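Local coordinates for protein beta-galactosidase (PDB 4CUA) that probably binds carbohydrate through this beta-sandwich module of a pneumococcal enzyme that hydrolyses terminal beta-galactosides, at residues 94-106 with 147-159. Residues are numbered along the deposited sequence; the frame is centred on the assembly and turned at random.
Sequences SYVIEYYVGKTVP and HFSFDKVETYAIR. With EDO (1,2-ethanediol), chain E.
Val-153 sets its CG1 methyl over the middle of the Tyr-99 ring, 3.5 Å from the centroid and 9° off the ring normal, a CH-pi contact between the two layers of the galactose-binding-like beta sandwich of this carbohydrate-binding module. Strand 94-100 pairs antiparallel with the start of strand 157-163, while strand 145-155, just before the turn at Tyr-156, faces it from the other layer. Tyr-99 reaches Val-153 because its CG sits between backbone N and carbonyl carbon (chi1 69°), with CB against Ile-158 CG2. Farther along the interface, Ile-97 CD1 lies over one face of Phe-148, offset toward the rim and 3.6 Å from Phe-148 CG. Phe-148 in turn points its edge at the face of Tyr-95 in an offset edge-to-face pair, centroids 5.4 Å apart and planes at 62°. At the turn, Pro-106 CD packs against Tyr-156 CD2 at 3.5 Å, and Thr-155 OG1 lies 2.8 Å from Tyr-100 O. On the other side of the paired strands, Glu-98 and Arg-159 form a hydrogen-bonded backbone pair and a salt bridge. Trp-128 makes a cation-pi contact with Arg-159, and Arg-161 holds Glu-98 OE2 in a second salt bridge. Glu-98 OE1 lies in the guanidinium plane of the extended Arg-159, whose NE meets it at 3.2 Å on the anti side, tilted out of the carboxylate plane, while Arg-159 NH1 donates to O2 of an ethanediol, probably from the crystallisation liquor, at 2.7 Å.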
ATOM      1  N   SER A  94     -12.427   0.971   7.566  1.00 15.01           N
ATOM      2  CA  SER A  94     -12.966   0.873   6.248  1.00 14.67           C
ATOM      3  C   SER A  94     -11.832   1.058   5.254  1.00 13.21           C
ATOM      4  O   SER A  94     -10.786   1.616   5.618  1.00 13.56           O
ATOM      5  CB  SER A  94     -14.077   1.933   6.054  1.00 15.78           C
ATOM      6  OG  SER A  94     -13.560   3.255   5.993  1.00 18.08           O
ATOM      7  N   TYR A  95     -12.012   0.577   4.043  1.00 13.54           N
ATOM      8  CA  TYR A  95     -11.005   0.694   2.985  1.00 12.83           C
ATOM      9  C   TYR A  95     -11.590   0.521   1.615  1.00 13.31           C
ATOM     10  O   TYR A  95     -12.711   0.007   1.432  1.00 14.99           O
ATOM     11  CB  TYR A  95      -9.884  -0.386   3.185  1.00 12.54           C
ATOM     12  CG  TYR A  95     -10.468  -1.791   3.042  1.00 13.12           C
ATOM     13  CD1 TYR A  95     -11.024  -2.442   4.105  1.00 12.92           C
ATOM     14  CD2 TYR A  95     -10.456  -2.428   1.830  1.00 13.85           C
ATOM     15  CE1 TYR A  95     -11.615  -3.712   3.965  1.00 13.71           C
ATOM     16  CE2 TYR A  95     -11.045  -3.682   1.689  1.00 13.76           C
ATOM     17  CZ  TYR A  95     -11.583  -4.302   2.767  1.00 14.41           C
ATOM     18  OH  TYR A  95     -12.190  -5.566   2.587  1.00 17.67           O
ATOM     19  N   VAL A  96     -10.863   0.958   0.629  1.00 13.46           N
ATOM     20  CA  VAL A  96     -11.166   0.741  -0.757  1.00 13.20           C
ATOM     21  C   VAL A  96      -9.855   0.377  -1.431  1.00 13.52           C
ATOM     22  O   VAL A  96      -8.836   1.042  -1.235  1.00 12.90           O
ATOM     23  CB  VAL A  96     -11.675   1.996  -1.455  1.00 15.86           C
ATOM     24  CG1 VAL A  96     -11.899   1.768  -2.931  1.00 17.14           C
ATOM     25  CG2 VAL A  96     -12.959   2.429  -0.765  1.00 17.86           C
ATOM     26  N   ILE A  97      -9.867  -0.671  -2.239  1.00 12.33           N
ATOM     27  CA  ILE A  97      -8.727  -1.014  -3.078  1.00 11.82           C
ATOM     28  C   ILE A  97      -8.943  -0.498  -4.497  1.00 12.30           C
ATOM     29  O   ILE A  97     -10.028  -0.725  -5.108  1.00 11.86           O
ATOM     30  CB  ILE A  97      -8.462  -2.546  -3.086  1.00 11.75           C
ATOM     31  CG1 ILE A  97      -8.178  -3.040  -1.678  1.00 12.32           C
ATOM     32  CG2 ILE A  97      -7.344  -2.910  -4.036  1.00 11.32           C
ATOM     33  CD1 ILE A  97      -8.165  -4.529  -1.487  1.00 13.07           C
ATOM     34  N   GLU A  98      -7.954   0.196  -5.029  0.50 12.02           N
ATOM     35  CA  GLU A  98      -8.062   0.975  -6.263  0.50 12.45           C
ATOM     36  C   GLU A  98      -6.899   0.728  -7.163  0.50 12.84           C
ATOM     37  O   GLU A  98      -5.817   0.395  -6.672  0.50 13.19           O
ATOM     38  CB  GLU A  98      -8.119   2.480  -5.891  0.50 12.67           C
ATOM     39  CG  GLU A  98      -9.391   2.810  -5.154  0.50 12.91           C
ATOM     40  CD  GLU A  98      -9.427   4.206  -4.539  0.50 12.61           C
ATOM     41  OE1 GLU A  98      -8.436   4.683  -3.940  0.50 13.99           O
ATOM     42  OE2 GLU A  98     -10.493   4.825  -4.646  0.50 12.51           O
ATOM     43  N   TYR A  99      -7.073   0.941  -8.471  1.00 12.43           N
ATOM     44  CA  TYR A  99      -6.035   0.821  -9.434  1.00 12.35           C
ATOM     45  C   TYR A  99      -5.927   2.026 -10.329  1.00 12.13           C
ATOM     46  O   TYR A  99      -6.964   2.720 -10.566  1.00 12.85           O
ATOM     47  CB  TYR A  99      -6.182  -0.482 -10.294  1.00 12.80           C
ATOM     48  CG  TYR A  99      -7.340  -0.518 -11.253  1.00 13.20           C
ATOM     49  CD1 TYR A  99      -8.629  -0.794 -10.810  1.00 12.78           C
ATOM     50  CD2 TYR A  99      -7.129  -0.305 -12.584  1.00 13.81           C
ATOM     51  CE1 TYR A  99      -9.746  -0.801 -11.706  1.00 13.47           C
ATOM     52  CE2 TYR A  99      -8.191  -0.355 -13.477  1.00 14.76           C
ATOM     53  CZ  TYR A  99      -9.463  -0.620 -13.008  1.00 14.33           C
ATOM     54  OH  TYR A  99     -10.566  -0.609 -13.895  1.00 18.31           O
ATOM     55  N   TYR A 100      -4.736   2.285 -10.815  1.00 11.99           N
ATOM     56  CA  TYR A 100      -4.426   3.493 -11.523  1.00 12.81           C
ATOM     57  C   TYR A 100      -4.882   3.332 -12.989  1.00 15.07           C
ATOM     58  O   TYR A 100      -4.513   2.381 -13.691  1.00 13.96           O
ATOM     59  CB  TYR A 100      -2.964   3.821 -11.418  1.00 13.42           C
ATOM     60  CG  TYR A 100      -2.549   5.113 -12.080  1.00 13.49           C
ATOM     61  CD1 TYR A 100      -2.681   6.309 -11.409  1.00 13.35           C
ATOM     62  CD2 TYR A 100      -2.142   5.171 -13.396  1.00 13.51           C
ATOM     63  CE1 TYR A 100      -2.341   7.493 -11.999  1.00 13.79           C
ATOM     64  CE2 TYR A 100      -1.765   6.367 -13.984  1.00 12.87           C
ATOM     65  CZ  TYR A 100      -1.924   7.555 -13.294  1.00 13.58           C
ATOM     66  OH  TYR A 100      -1.570   8.768 -13.916  1.00 15.40           O
ATOM     67  N   VAL A 101      -5.603   4.360 -13.458  1.00 15.65           N
ATOM     68  CA  VAL A 101      -6.145   4.416 -14.818  1.00 17.01           C
ATOM     69  C   VAL A 101      -5.822   5.712 -15.525  1.00 18.77           C
ATOM     70  O   VAL A 101      -6.238   5.934 -16.692  1.00 18.98           O
ATOM     71  CB  VAL A 101      -7.699   4.226 -14.807  1.00 17.68           C
ATOM     72  CG1 VAL A 101      -8.089   2.903 -14.225  1.00 18.99           C
ATOM     73  CG2 VAL A 101      -8.395   5.374 -14.071  1.00 17.20           C
ATOM     74  N   GLY A 102      -5.028   6.589 -14.927  1.00 17.57           N
ATOM     75  CA  GLY A 102      -4.681   7.838 -15.594  1.00 19.59           C
ATOM     76  C   GLY A 102      -3.994   7.614 -16.918  1.00 21.82           C
ATOM     77  O   GLY A 102      -3.186   6.695 -17.076  1.00 19.76           O
ATOM     78  N   LYS A 103      -4.286   8.467 -17.892  1.00 22.10           N
ATOM     79  CA  LYS A 103      -3.534   8.483 -19.125  1.00 25.12           C
ATOM     80  C   LYS A 103      -2.119   9.009 -18.973  1.00 22.65           C
ATOM     81  O   LYS A 103      -1.232   8.631 -19.720  1.00 26.41           O
ATOM     82  CB  LYS A 103      -4.301   9.259 -20.199  1.00 30.34           C
ATOM     83  CG  LYS A 103      -5.528   8.501 -20.679  1.00 36.18           C
ATOM     84  CD  LYS A 103      -6.237   9.301 -21.775  1.00 43.09           C
ATOM     85  CE  LYS A 103      -6.844   8.412 -22.841  1.00 45.52           C
ATOM     86  NZ  LYS A 103      -7.042   9.213 -24.081  1.00 51.54           N
ATOM     87  N   THR A 104      -1.867   9.825 -17.946  1.00 22.05           N
ATOM     88  CA  THR A 104      -0.518  10.279 -17.706  1.00 22.01           C
ATOM     89  C   THR A 104       0.275   9.125 -17.071  1.00 20.87           C
ATOM     90  O   THR A 104      -0.177   8.541 -16.109  1.00 20.91           O
ATOM     91  CB  THR A 104      -0.515  11.535 -16.827  1.00 22.96           C
ATOM     92  OG1 THR A 104      -1.258  12.580 -17.479  1.00 23.09           O
ATOM     93  CG2 THR A 104       0.909  11.987 -16.545  1.00 23.99           C
ATOM     94  N   VAL A 105       1.385   8.776 -17.655  1.00 21.81           N
ATOM     95  CA  VAL A 105       2.288   7.800 -17.091  1.00 21.29           C
ATOM     96  C   VAL A 105       2.809   8.364 -15.735  1.00 19.91           C
ATOM     97  O   VAL A 105       3.375   9.444 -15.703  1.00 22.06           O
ATOM     98  CB  VAL A 105       3.429   7.530 -18.067  1.00 26.06           C
ATOM     99  CG1 VAL A 105       4.453   6.617 -17.430  1.00 29.20           C
ATOM    100  CG2 VAL A 105       2.872   6.868 -19.349  1.00 26.08           C
ATOM    101  N   PRO A 106       2.587   7.644 -14.630  1.00 18.94           N
ATOM    102  CA  PRO A 106       3.071   8.148 -13.336  1.00 17.27           C
ATOM    103  C   PRO A 106       4.549   8.194 -13.249  1.00 18.04           C
ATOM    104  O   PRO A 106       5.224   7.392 -13.886  1.00 21.04           O
ATOM    105  CB  PRO A 106       2.507   7.173 -12.334  1.00 17.56           C
ATOM    106  CG  PRO A 106       2.069   5.992 -13.072  1.00 19.07           C
ATOM    107  CD  PRO A 106       2.013   6.302 -14.514  1.00 18.57           C
ATOM    108  N   HIS A 147      -5.670 -11.451   2.891  1.00 11.62           N
ATOM    109  CA  HIS A 147      -5.617 -11.647   1.449  1.00 12.19           C
ATOM    110  C   HIS A 147      -6.866 -11.141   0.741  1.00 12.19           C
ATOM    111  O   HIS A 147      -7.962 -11.403   1.194  1.00 14.75           O
ATOM    112  CB  HIS A 147      -5.476 -13.158   1.178  1.00 13.14           C
ATOM    113  CG  HIS A 147      -4.281 -13.746   1.801  1.00 14.06           C
ATOM    114  ND1 HIS A 147      -3.024 -13.460   1.369  1.00 19.28           N
ATOM    115  CD2 HIS A 147      -4.144 -14.550   2.864  1.00 17.42           C
ATOM    116  CE1 HIS A 147      -2.140 -14.093   2.122  1.00 18.68           C
ATOM    117  NE2 HIS A 147      -2.794 -14.782   3.016  1.00 16.91           N
ATOM    118  N   PHE A 148      -6.635 -10.410  -0.321  1.00 12.34           N
ATOM    119  CA  PHE A 148      -7.639  -9.832  -1.206  1.00 13.57           C
ATOM    120  C   PHE A 148      -7.424 -10.310  -2.629  1.00 13.46           C
ATOM    121  O   PHE A 148      -6.305 -10.521  -3.069  1.00 14.00           O
ATOM    122  CB  PHE A 148      -7.517  -8.284  -1.217  1.00 12.60           C
ATOM    123  CG  PHE A 148      -7.606  -7.654   0.130  1.00 13.23           C
ATOM    124  CD1 PHE A 148      -8.805  -7.355   0.736  1.00 12.80           C
ATOM    125  CD2 PHE A 148      -6.434  -7.343   0.823  1.00 13.59           C
ATOM    126  CE1 PHE A 148      -8.863  -6.759   1.992  1.00 13.93           C
ATOM    127  CE2 PHE A 148      -6.500  -6.741   2.070  1.00 14.07           C
ATOM    128  CZ  PHE A 148      -7.705  -6.431   2.660  1.00 14.35           C
ATOM    129  N   SER A 149      -8.544 -10.566  -3.338  1.00 16.53           N
ATOM    130  CA  SER A 149      -8.486 -10.903  -4.745  1.00 15.64           C
ATOM    131  C   SER A 149      -9.637 -10.173  -5.448  1.00 12.38           C
ATOM    132  O   SER A 149     -10.624  -9.816  -4.804  1.00 15.05           O
ATOM    133  CB  SER A 149      -8.524 -12.413  -4.975  1.00 17.89           C
ATOM    134  OG  SER A 149      -9.732 -12.988  -4.555  1.00 19.92           O
ATOM    135  N   PHE A 150      -9.411  -9.910  -6.704  1.00 12.00           N
ATOM    136  CA  PHE A 150     -10.301  -9.075  -7.499  1.00 12.63           C
ATOM    137  C   PHE A 150     -10.051  -9.336  -8.964  1.00 13.01           C
ATOM    138  O   PHE A 150      -9.117 -10.035  -9.402  1.00 12.39           O
ATOM    139  CB  PHE A 150     -10.137  -7.574  -7.119  1.00 13.88           C
ATOM    140  CG  PHE A 150      -8.721  -7.132  -6.984  1.00 11.69           C
ATOM    141  CD1 PHE A 150      -7.990  -6.795  -8.075  1.00 12.18           C
ATOM    142  CD2 PHE A 150      -8.121  -7.077  -5.704  1.00 13.17           C
ATOM    143  CE1 PHE A 150      -6.645  -6.405  -7.976  1.00 12.37           C
ATOM    144  CE2 PHE A 150      -6.786  -6.714  -5.600  1.00 11.62           C
ATOM    145  CZ  PHE A 150      -6.057  -6.398  -6.713  1.00 11.90           C
ATOM    146  N   ASP A 151     -10.958  -8.816  -9.804  1.00 14.27           N
ATOM    147  CA  ASP A 151     -10.775  -8.993 -11.219  1.00 14.80           C
ATOM    148  C   ASP A 151      -9.431  -8.448 -11.703  1.00 14.41           C
ATOM    149  O   ASP A 151      -9.021  -7.351 -11.351  1.00 12.79           O
ATOM    150  CB  ASP A 151     -11.903  -8.296 -11.988  1.00 15.94           C
ATOM    151  CG  ASP A 151     -13.270  -8.918 -11.765  1.00 18.10           C
ATOM    152  OD1 ASP A 151     -13.412 -10.154 -11.495  1.00 18.69           O
ATOM    153  OD2 ASP A 151     -14.251  -8.129 -11.813  1.00 16.53           O
ATOM    154  N   LYS A 152      -8.727  -9.176 -12.540  1.00 14.47           N
ATOM    155  CA  LYS A 152      -7.512  -8.754 -13.087  1.00 15.91           C
ATOM    156  C   LYS A 152      -7.570  -7.403 -13.815  1.00 17.25           C
ATOM    157  O   LYS A 152      -8.523  -7.171 -14.606  1.00 17.53           O
ATOM    158  CB  LYS A 152      -7.058  -9.854 -14.021  1.00 19.90           C
ATOM    159  CG  LYS A 152      -5.806  -9.644 -14.763  1.00 25.19           C
ATOM    160  CD  LYS A 152      -5.598 -10.963 -15.557  1.00 25.03           C
ATOM    161  CE  LYS A 152      -6.804 -11.369 -16.442  1.00 27.64           C
ATOM    162  NZ  LYS A 152      -6.690 -12.682 -17.199  1.00 26.28           N
ATOM    163  N   VAL A 153      -6.628  -6.513 -13.517  1.00 16.35           N
ATOM    164  CA  VAL A 153      -6.411  -5.229 -14.182  1.00 15.43           C
ATOM    165  C   VAL A 153      -4.953  -5.078 -14.600  1.00 16.64           C
ATOM    166  O   VAL A 153      -4.028  -5.578 -13.917  1.00 17.18           O
ATOM    167  CB  VAL A 153      -6.817  -4.029 -13.275  1.00 16.05           C
ATOM    168  CG1 VAL A 153      -8.284  -4.005 -13.020  1.00 17.23           C
ATOM    169  CG2 VAL A 153      -6.093  -4.034 -11.945  1.00 17.22           C
ATOM    170  N   GLU A 154      -4.722  -4.385 -15.696  0.54 15.79           N
ATOM    171  CA  GLU A 154      -3.398  -4.026 -16.152  0.54 17.09           C
ATOM    172  C   GLU A 154      -3.125  -2.567 -15.780  0.54 15.89           C
ATOM    173  O   GLU A 154      -3.749  -1.621 -16.278  0.54 16.78           O
ATOM    174  CB  GLU A 154      -3.287  -4.206 -17.656  0.54 19.12           C
ATOM    175  CG  GLU A 154      -1.881  -4.102 -18.184  0.54 22.64           C
ATOM    176  CD  GLU A 154      -1.771  -4.496 -19.646  0.54 26.36           C
ATOM    177  OE1 GLU A 154      -2.802  -4.940 -20.225  0.54 30.73           O
ATOM    178  OE2 GLU A 154      -0.663  -4.363 -20.205  0.54 30.15           O
ATOM    179  N   THR A 155      -2.190  -2.375 -14.867  1.00 14.31           N
ATOM    180  CA  THR A 155      -2.065  -1.065 -14.221  1.00 13.64           C
ATOM    181  C   THR A 155      -0.615  -0.815 -13.806  1.00 13.67           C
ATOM    182  O   THR A 155       0.151  -1.758 -13.515  1.00 12.84           O
ATOM    183  CB  THR A 155      -3.003  -0.966 -13.017  1.00 13.16           C
ATOM    184  OG1 THR A 155      -2.964   0.385 -12.516  1.00 12.30           O
ATOM    185  CG2 THR A 155      -2.591  -1.911 -11.944  1.00 13.07           C
ATOM    186  N   TYR A 156      -0.264   0.478 -13.737  1.00 12.20           N
ATOM    187  CA  TYR A 156       1.025   0.902 -13.160  1.00 12.14           C
ATOM    188  C   TYR A 156       1.031   0.827 -11.628  1.00 11.39           C
ATOM    189  O   TYR A 156       2.123   0.777 -11.049  1.00 11.16           O
ATOM    190  CB  TYR A 156       1.364   2.326 -13.563  1.00 12.60           C
ATOM    191  CG  TYR A 156       1.750   2.456 -14.994  1.00 14.45           C
ATOM    192  CD1 TYR A 156       2.963   1.974 -15.439  1.00 15.96           C
ATOM    193  CD2 TYR A 156       0.982   3.205 -15.893  1.00 16.25           C
ATOM    194  CE1 TYR A 156       3.378   2.131 -16.758  1.00 18.44           C
ATOM    195  CE2 TYR A 156       1.413   3.361 -17.196  1.00 19.15           C
ATOM    196  CZ  TYR A 156       2.583   2.799 -17.621  1.00 19.00           C
ATOM    197  OH  TYR A 156       2.988   3.017 -18.950  1.00 22.44           O
ATOM    198  N   ALA A 157      -0.128   0.824 -10.986  1.00  9.82           N
ATOM    199  CA  ALA A 157      -0.172   0.930  -9.506  1.00 10.74           C
ATOM    200  C   ALA A 157      -1.463   0.488  -8.938  1.00 11.27           C
ATOM    201  O   ALA A 157      -2.525   0.702  -9.537  1.00 11.39           O
ATOM    202  CB  ALA A 157       0.103   2.361  -9.092  1.00 10.95           C
ATOM    203  N   ILE A 158      -1.429  -0.135  -7.781  0.58 10.07           N
ATOM    204  CA  ILE A 158      -2.598  -0.282  -6.989  0.58 10.45           C
ATOM    205  C   ILE A 158      -2.326   0.334  -5.651  0.58 10.34           C
ATOM    206  O   ILE A 158      -1.158   0.455  -5.272  0.58 11.15           O
ATOM    207  CB  ILE A 158      -3.143  -1.731  -6.900  0.58 10.87           C
ATOM    208  CG1 ILE A 158      -2.175  -2.605  -6.087  0.58 10.98           C
ATOM    209  CG2 ILE A 158      -3.425  -2.228  -8.321  0.58 11.73           C
ATOM    210  CD1 ILE A 158      -2.811  -3.833  -5.489  0.58 12.62           C
ATOM    211  N   ARG A 159      -3.391   0.693  -4.978  1.00 10.44           N
ATOM    212  CA  ARG A 159      -3.324   1.181  -3.612  1.00  9.79           C
ATOM    213  C   ARG A 159      -4.523   0.752  -2.798  1.00  9.78           C
ATOM    214  O   ARG A 159      -5.603   0.400  -3.340  1.00 10.25           O
ATOM    215  CB  ARG A 159      -3.176   2.693  -3.526  1.00 10.24           C
ATOM    216  CG  ARG A 159      -4.441   3.490  -3.848  1.00 11.39           C
ATOM    217  CD  ARG A 159      -4.108   4.973  -3.930  1.00 13.94           C
ATOM    218  NE  ARG A 159      -5.361   5.705  -4.110  1.00 15.41           N
ATOM    219  CZ  ARG A 159      -5.383   7.037  -4.249  1.00 16.33           C
ATOM    220  NH1 ARG A 159      -4.266   7.748  -4.158  1.00 16.75           N
ATOM    221  NH2 ARG A 159      -6.547   7.623  -4.427  1.00 17.89           N
TER
HETATM  222  C1  EDO E2646      -2.058   9.608  -2.946  1.00 17.51           C
HETATM  223  O1  EDO E2646      -1.352  10.622  -2.400  1.00 21.69           O
HETATM  224  C2  EDO E2646      -1.095   8.350  -2.917  1.00 16.38           C
HETATM  225  O2  EDO E2646      -1.856   7.260  -2.927  1.00 14.74           O
HETATM  226  O   HOH W   1      -9.675   7.628  -5.260  1.00 25.24           O
HETATM  227  O   HOH W   2      -2.138   2.193 -15.231  1.00 14.83           O
HETATM  228  O   HOH W   3      -5.478   0.552 -15.795  1.00 24.29           O